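Local atomic coordinates of ribosomal RNA small subunit methyltransferase Nep1 (Archaeoglobus fulgidus, PDB entry 3O7B), a protein that probably methylates N1 of a specific pseudouridine in 16S rRNA during ribosome biogenesis, turning S-adenosyl-L-methionine into S-adenosyl-L-homocysteine. Residues 38-42 / 43-47; 224-227 / 228-232. One frame throughout, in Å; residues are numbered along the deposited sequence. Where two conformers were deposited one is given.

Contact 1. Residues 38-42 / 43-47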
loop_
_atom_site.group_PDB
_atom_site.type_symbol
_atom_site.label_atom_id
_atom_site.label_comp_id
_atom_site.label_asym_id
_atom_site.label_seq_id
_atom_site.Cartn_x
_atom_site.Cartn_y
_atom_site.Cartn_z
ATOM N N GLU A 38 0.486 1.988 -18.009
ATOM C CA GLU A 38 0.500 1.857 -19.465
ATOM C C GLU A 38 1.219 0.588 -19.881
ATOM O O GLU A 38 2.087 0.082 -19.149
ATOM C CB GLU A 38 1.189 3.076 -20.109
ATOM C CG GLU A 38 2.705 3.118 -19.961
ATOM C CD GLU A 38 3.287 4.445 -20.379
ATOM O OE1 GLU A 38 2.996 4.865 -21.524
ATOM O OE2 GLU A 38 4.013 5.069 -19.580
ATOM N N LEU A 39 0.884 0.096 -21.070
ATOM C CA LEU A 39 1.630 -0.991 -21.674
ATOM C C LEU A 39 2.959 -0.475 -22.240
ATOM O O LEU A 39 3.133 0.729 -22.446
ATOM C CB LEU A 39 0.790 -1.675 -22.761
ATOM C CG LEU A 39 -0.532 -2.281 -22.283
ATOM C CD1 LEU A 39 -1.328 -2.834 -23.456
ATOM C CD2 LEU A 39 -0.291 -3.345 -21.219
ATOM N N ILE A 40 3.900 -1.380 -22.466
ATOM C CA ILE A 40 5.214 -0.977 -22.965
ATOM C C ILE A 40 5.037 -0.214 -24.295
ATOM O O ILE A 40 4.419 -0.751 -25.223
ATOM C CB ILE A 40 6.154 -2.199 -23.112
ATOM C CG1 ILE A 40 6.478 -2.784 -21.723
ATOM C CG2 ILE A 40 7.458 -1.792 -23.814
ATOM C CD1 ILE A 40 7.245 -4.106 -21.750
ATOM N N PRO A 41 5.535 1.044 -24.373
ATOM C CA PRO A 41 5.430 1.824 -25.609
ATOM C C PRO A 41 6.132 1.157 -26.787
ATOM O O PRO A 41 7.168 0.504 -26.628
ATOM C CB PRO A 41 6.123 3.147 -25.259
ATOM C CG PRO A 41 6.037 3.245 -23.793
ATOM C CD PRO A 41 6.183 1.825 -23.310
ATOM N N GLN A 42 5.541 1.353 -27.963
ATOM C CA GLN A 42 5.944 0.719 -29.212
ATOM C C GLN A 42 7.446 0.795 -29.456
ATOM O O GLN A 42 8.082 -0.212 -29.777
ATOM C CB GLN A 42 5.215 1.399 -30.381
ATOM C CG GLN A 42 3.846 2.036 -30.034
ATOM C CD GLN A 42 3.926 3.135 -28.956
ATOM O OE1 GLN A 42 4.856 3.960 -28.942
ATOM N NE2 GLN A 42 2.952 3.136 -28.047
ATOM N N LYS A 43 8.000 1.991 -29.285
ATOM C CA LYS A 43 9.358 2.297 -29.728
ATOM C C LYS A 43 10.478 1.662 -28.899
ATOM O O LYS A 43 11.642 1.703 -29.295
ATOM C CB LYS A 43 9.552 3.812 -29.816
ATOM C CG LYS A 43 9.539 4.538 -28.480
ATOM C CD LYS A 43 9.801 6.024 -28.670
ATOM C CE LYS A 43 10.307 6.678 -27.395
ATOM N NZ LYS A 43 10.803 8.059 -27.660
ATOM N N ILE A 44 10.134 1.080 -27.751
ATOM C CA ILE A 44 11.141 0.425 -26.908
ATOM C C ILE A 44 10.943 -1.095 -26.806
ATOM O O ILE A 44 11.660 -1.776 -26.072
ATOM C CB ILE A 44 11.243 1.081 -25.488
ATOM C CG1 ILE A 44 9.967 0.834 -24.660
ATOM C CG2 ILE A 44 11.582 2.574 -25.598
ATOM C CD1 ILE A 44 10.142 1.074 -23.171
ATOM N N ARG A 45 9.992 -1.620 -27.575
ATOM C CA ARG A 45 9.636 -3.047 -27.515
ATOM C C ARG A 45 10.734 -4.002 -27.988
ATOM O O ARG A 45 10.708 -5.195 -27.666
ATOM C CB ARG A 45 8.321 -3.312 -28.258
ATOM C CG ARG A 45 7.118 -2.757 -27.523
ATOM C CD ARG A 45 5.818 -2.938 -28.281
ATOM N NE ARG A 45 4.749 -2.145 -27.668
ATOM C CZ ARG A 45 3.618 -1.790 -28.273
ATOM N NH1 ARG A 45 3.374 -2.158 -29.528
ATOM N NH2 ARG A 45 2.726 -1.060 -27.621
ATOM N N GLY A 46 11.693 -3.469 -28.743
ATOM C CA GLY A 46 12.820 -4.250 -29.250
ATOM C C GLY A 46 14.060 -4.201 -28.378
ATOM O O GLY A 46 15.035 -4.901 -28.646
ATOM N N HIS A 47 14.032 -3.373 -27.334
ATOM C CA HIS A 47 15.147 -3.288 -26.384
ATOM C C HIS A 47 15.349 -4.618 -25.649
ATOM O O HIS A 47 14.376 -5.262 -25.263
ATOM C CB HIS A 47 14.911 -2.150 -25.387
ATOM C CG HIS A 47 16.099 -1.833 -24.532
ATOM N ND1 HIS A 47 16.465 -2.604 -23.450
ATOM C CD2 HIS A 47 16.995 -0.817 -24.589
ATOM C CE1 HIS A 47 17.538 -2.085 -22.880
ATOM N NE2 HIS A 47 17.881 -1.001 -23.555
#
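R45 runs its extended side chain back over the turn to the carbonyl of I40. R45 NE donates a hydrogen bond to I40 O at 2.8 Å and R45 NH2 another to I40 O at 3.0 Å, a side-on grip in which one oxygen accepts twice. With I40 O only 4° out of the guanidinium plane, the two bonds together hold the flat group against rotation. One face of that group lies against CA of Q42, 3.4 Å from the plane. The other terminal nitrogen, NH1, makes a long, weak ion pair with E62. The next two carbonyls go to backbone donors in nearly straight bonds: I44 N to P41 O at 3.2 Å (N-H...O angle 163°), and R45 N to Q42 O, also 3.2 Å. I44 supplies the apolar part of the contact. Its CG1 branch stands between the backbone N and the carbonyl carbon (chi1 68°), which brings I44 CG1 to 3.7 Å from CG2 of I40, while I44 CD1 lies alongside the proline ring, 4.0 Å from P41 CD. K43 leads away from the turn, and its NZ is hydrogen-bonded to the carbonyl of S77. H47 N bonds to I44 O, and H47 ND1 hydrogen-bonds A49 N as the N-cap of helix 48-57. The arrangement is a short 3-10 turn running into a type I beta turn, I44 to H47, and a helix N-cap.

Contact 2. Residues 224-227 / 228-232. With SAH (S-adenosyl-L-homocysteine), chain C.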
loop_
_atom_site.group_PDB
_atom_site.type_symbol
_atom_site.label_atom_id
_atom_site.label_comp_id
_atom_site.label_asym_id
_atom_site.label_seq_id
_atom_site.Cartn_x
_atom_site.Cartn_y
_atom_site.Cartn_z
ATOM N N SER A 224 1.549 9.945 -2.702
ATOM C CA SER A 224 0.166 9.684 -3.073
ATOM C C SER A 224 -0.576 8.865 -2.016
ATOM O O SER A 224 -1.713 9.142 -1.691
ATOM C CB SER A 224 0.114 8.936 -4.398
ATOM O OG SER A 224 0.710 9.707 -5.439
ATOM N N LEU A 225 0.108 7.853 -1.467
ATOM C CA LEU A 225 -0.514 6.982 -0.465
ATOM C C LEU A 225 -0.866 7.748 0.807
ATOM O O LEU A 225 -1.955 7.592 1.367
ATOM C CB LEU A 225 0.418 5.818 -0.168
ATOM C CG LEU A 225 -0.113 4.755 0.815
ATOM C CD1 LEU A 225 -1.406 4.128 0.365
ATOM C CD2 LEU A 225 0.965 3.679 1.013
ATOM N N TYR A 226 0.054 8.603 1.251
ATOM C CA TYR A 226 -0.221 9.389 2.432
ATOM C C TYR A 226 -1.387 10.378 2.225
ATOM O O TYR A 226 -2.260 10.521 3.069
ATOM C CB TYR A 226 1.047 10.121 2.910
ATOM C CG TYR A 226 0.760 10.957 4.116
ATOM C CD1 TYR A 226 0.680 10.369 5.397
ATOM C CD2 TYR A 226 0.503 12.315 3.991
ATOM C CE1 TYR A 226 0.372 11.147 6.519
ATOM C CE2 TYR A 226 0.198 13.102 5.104
ATOM C CZ TYR A 226 0.134 12.508 6.364
ATOM O OH TYR A 226 -0.165 13.307 7.451
ATOM N N VAL A 227 -1.398 11.043 1.067
ATOM C CA VAL A 227 -2.472 11.982 0.747
ATOM C C VAL A 227 -3.812 11.255 0.665
ATOM O O VAL A 227 -4.807 11.696 1.228
ATOM C CB VAL A 227 -2.165 12.724 -0.569
ATOM C CG1 VAL A 227 -3.352 13.578 -0.981
ATOM C CG2 VAL A 227 -0.932 13.614 -0.381
ATOM N N THR A 228 -3.809 10.089 0.022
ATOM C CA THR A 228 -5.020 9.265 -0.024
ATOM C C THR A 228 -5.516 8.938 1.389
ATOM O O THR A 228 -6.692 9.071 1.698
ATOM C CB THR A 228 -4.781 7.965 -0.811
ATOM O OG1 THR A 228 -4.377 8.291 -2.155
ATOM C CG2 THR A 228 -6.045 7.130 -0.883
ATOM N N SER A 229 -4.582 8.504 2.237
ATOM C CA SER A 229 -4.921 8.167 3.620
ATOM C C SER A 229 -5.516 9.353 4.384
ATOM O O SER A 229 -6.580 9.249 5.016
ATOM C CB SER A 229 -3.658 7.665 4.315
ATOM O OG SER A 229 -3.926 7.404 5.692
ATOM N N ARG A 230 -4.835 10.497 4.337
ATOM C CA ARG A 230 -5.294 11.676 5.066
ATOM C C ARG A 230 -6.638 12.171 4.547
ATOM O O ARG A 230 -7.534 12.473 5.332
ATOM C CB ARG A 230 -4.257 12.789 5.006
ATOM C CG ARG A 230 -4.639 13.990 5.854
ATOM C CD ARG A 230 -3.399 14.579 6.507
ATOM N NE ARG A 230 -3.586 15.976 6.892
ATOM C CZ ARG A 230 -2.586 16.825 7.117
ATOM N NH1 ARG A 230 -1.321 16.415 7.006
ATOM N NH2 ARG A 230 -2.850 18.085 7.453
ATOM N N VAL A 231 -6.787 12.229 3.222
ATOM C CA VAL A 231 -8.040 12.719 2.676
ATOM C C VAL A 231 -9.194 11.760 2.950
ATOM O O VAL A 231 -10.295 12.181 3.297
ATOM C CB VAL A 231 -7.898 13.021 1.176
ATOM C CG1 VAL A 231 -9.223 13.485 0.580
ATOM C CG2 VAL A 231 -6.831 14.112 0.937
ATOM N N LEU A 232 -8.937 10.455 2.833
ATOM C CA LEU A 232 -9.954 9.468 3.150
ATOM C C LEU A 232 -10.417 9.603 4.591
ATOM O O LEU A 232 -11.608 9.546 4.888
ATOM C CB LEU A 232 -9.442 8.038 2.893
ATOM C CG LEU A 232 -10.402 6.917 3.311
ATOM C CD1 LEU A 232 -11.744 7.022 2.545
ATOM C CD2 LEU A 232 -9.771 5.556 3.111
HETATM N N SAH C . 4.208 16.876 -7.638
HETATM C CA SAH C . 4.902 15.885 -6.765
HETATM C CB SAH C . 4.866 14.512 -7.422
HETATM C CG SAH C . 3.561 13.760 -7.169
HETATM S SD SAH C . 3.211 13.515 -5.402
HETATM C C SAH C . 6.338 16.297 -6.454
HETATM O O SAH C . 6.767 17.394 -6.819
HETATM C "C5'" SAH C . 1.609 12.664 -5.418
HETATM C "C4'" SAH C . 0.348 13.501 -5.240
HETATM O "O4'" SAH C . 0.107 13.808 -3.879
HETATM C "C3'" SAH C . 0.380 14.862 -5.911
HETATM O "O3'" SAH C . 0.159 14.766 -7.296
HETATM C "C2'" SAH C . -0.724 15.578 -5.177
HETATM O "O2'" SAH C . -2.002 15.181 -5.682
HETATM C "C1'" SAH C . -0.588 15.040 -3.765
HETATM N N9 SAH C . 0.191 15.881 -2.817
HETATM C C8 SAH C . 1.539 15.810 -2.549
HETATM N N7 SAH C . 1.835 16.727 -1.589
HETATM C C5 SAH C . 0.694 17.350 -1.227
HETATM C C6 SAH C . 0.415 18.358 -0.311
HETATM N N6 SAH C . 1.384 18.906 0.441
HETATM N N1 SAH C . -0.879 18.797 -0.159
HETATM C C2 SAH C . -1.897 18.265 -0.928
HETATM N N3 SAH C . -1.612 17.272 -1.839
HETATM C C4 SAH C . -0.345 16.830 -1.998
#
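T228 turns its hydroxyl back onto the preceding helical turn, where T228 OG1 donates to S224 O at 2.8 Å. The backbone T228 N also donates to S224 O, at 2.9 Å, and the two donors arrive from opposite faces of the carbonyl plane. The regular i to i+4 ladder continues with S229 on L225, R230 on Y226 and V231 on V227.

The second polar link is weaker. Y226 has CG anti to the backbone N (chi1 179°), which carries the ring outward and toward the next turn, where Y226 OH meets R230 NH1 at 3.3 Å in a weak hydrogen bond, near the guanidinium plane. Ring and guanidinium are almost perpendicular, at 85°. The stronger partner of that hydroxyl is E236 of the second subunit. A phenylalanine in place of Y226 would probably leave E236 of the second subunit without this hydroxyl partner and R230 NH1 without its weak acceptor. S229 OG is hydrogen-bonded to S229 OG of the second subunit. This is the C-terminal helix of a SPOUT methyltransferase, which in this superfamily follows the knotted cofactor-binding loops and commonly serves in dimerisation.

Apolar contacts line the inner side of the helix. V227 CG1 and V231 CG2 lie side by side, 4.0 Å apart, and both valines rest on F172.

Toward the cofactor product, V227 CG2 comes within 3.5 Å of SAH N9, at the ribose end of the adenine. S224 OG approaches SAH C5' to 3.1 Å while hydrogen-bonded to the carbonyl of G194.

From the N terminus, the chain leaves strand 28-35 and closes contact 1 within the loop that leads into helix 48-57. Contact 2 comes much later, at the start of helix 224-239, after strand 212-215. Each joins neighbouring residues, so the two stand in series and neither nest nor cross. Contacts 1 and 2 sit on opposite sides of the chain's centre, with the centres of the two contacts about 32 Å apart and their nearest atoms about 15 Å apart. The central sheet links them: strand 28-35, which precedes contact 1, runs parallel beside strand 189-194, on which the helix of contact 2 packs. Only contact 2 reaches the cofactor pocket and the second subunit.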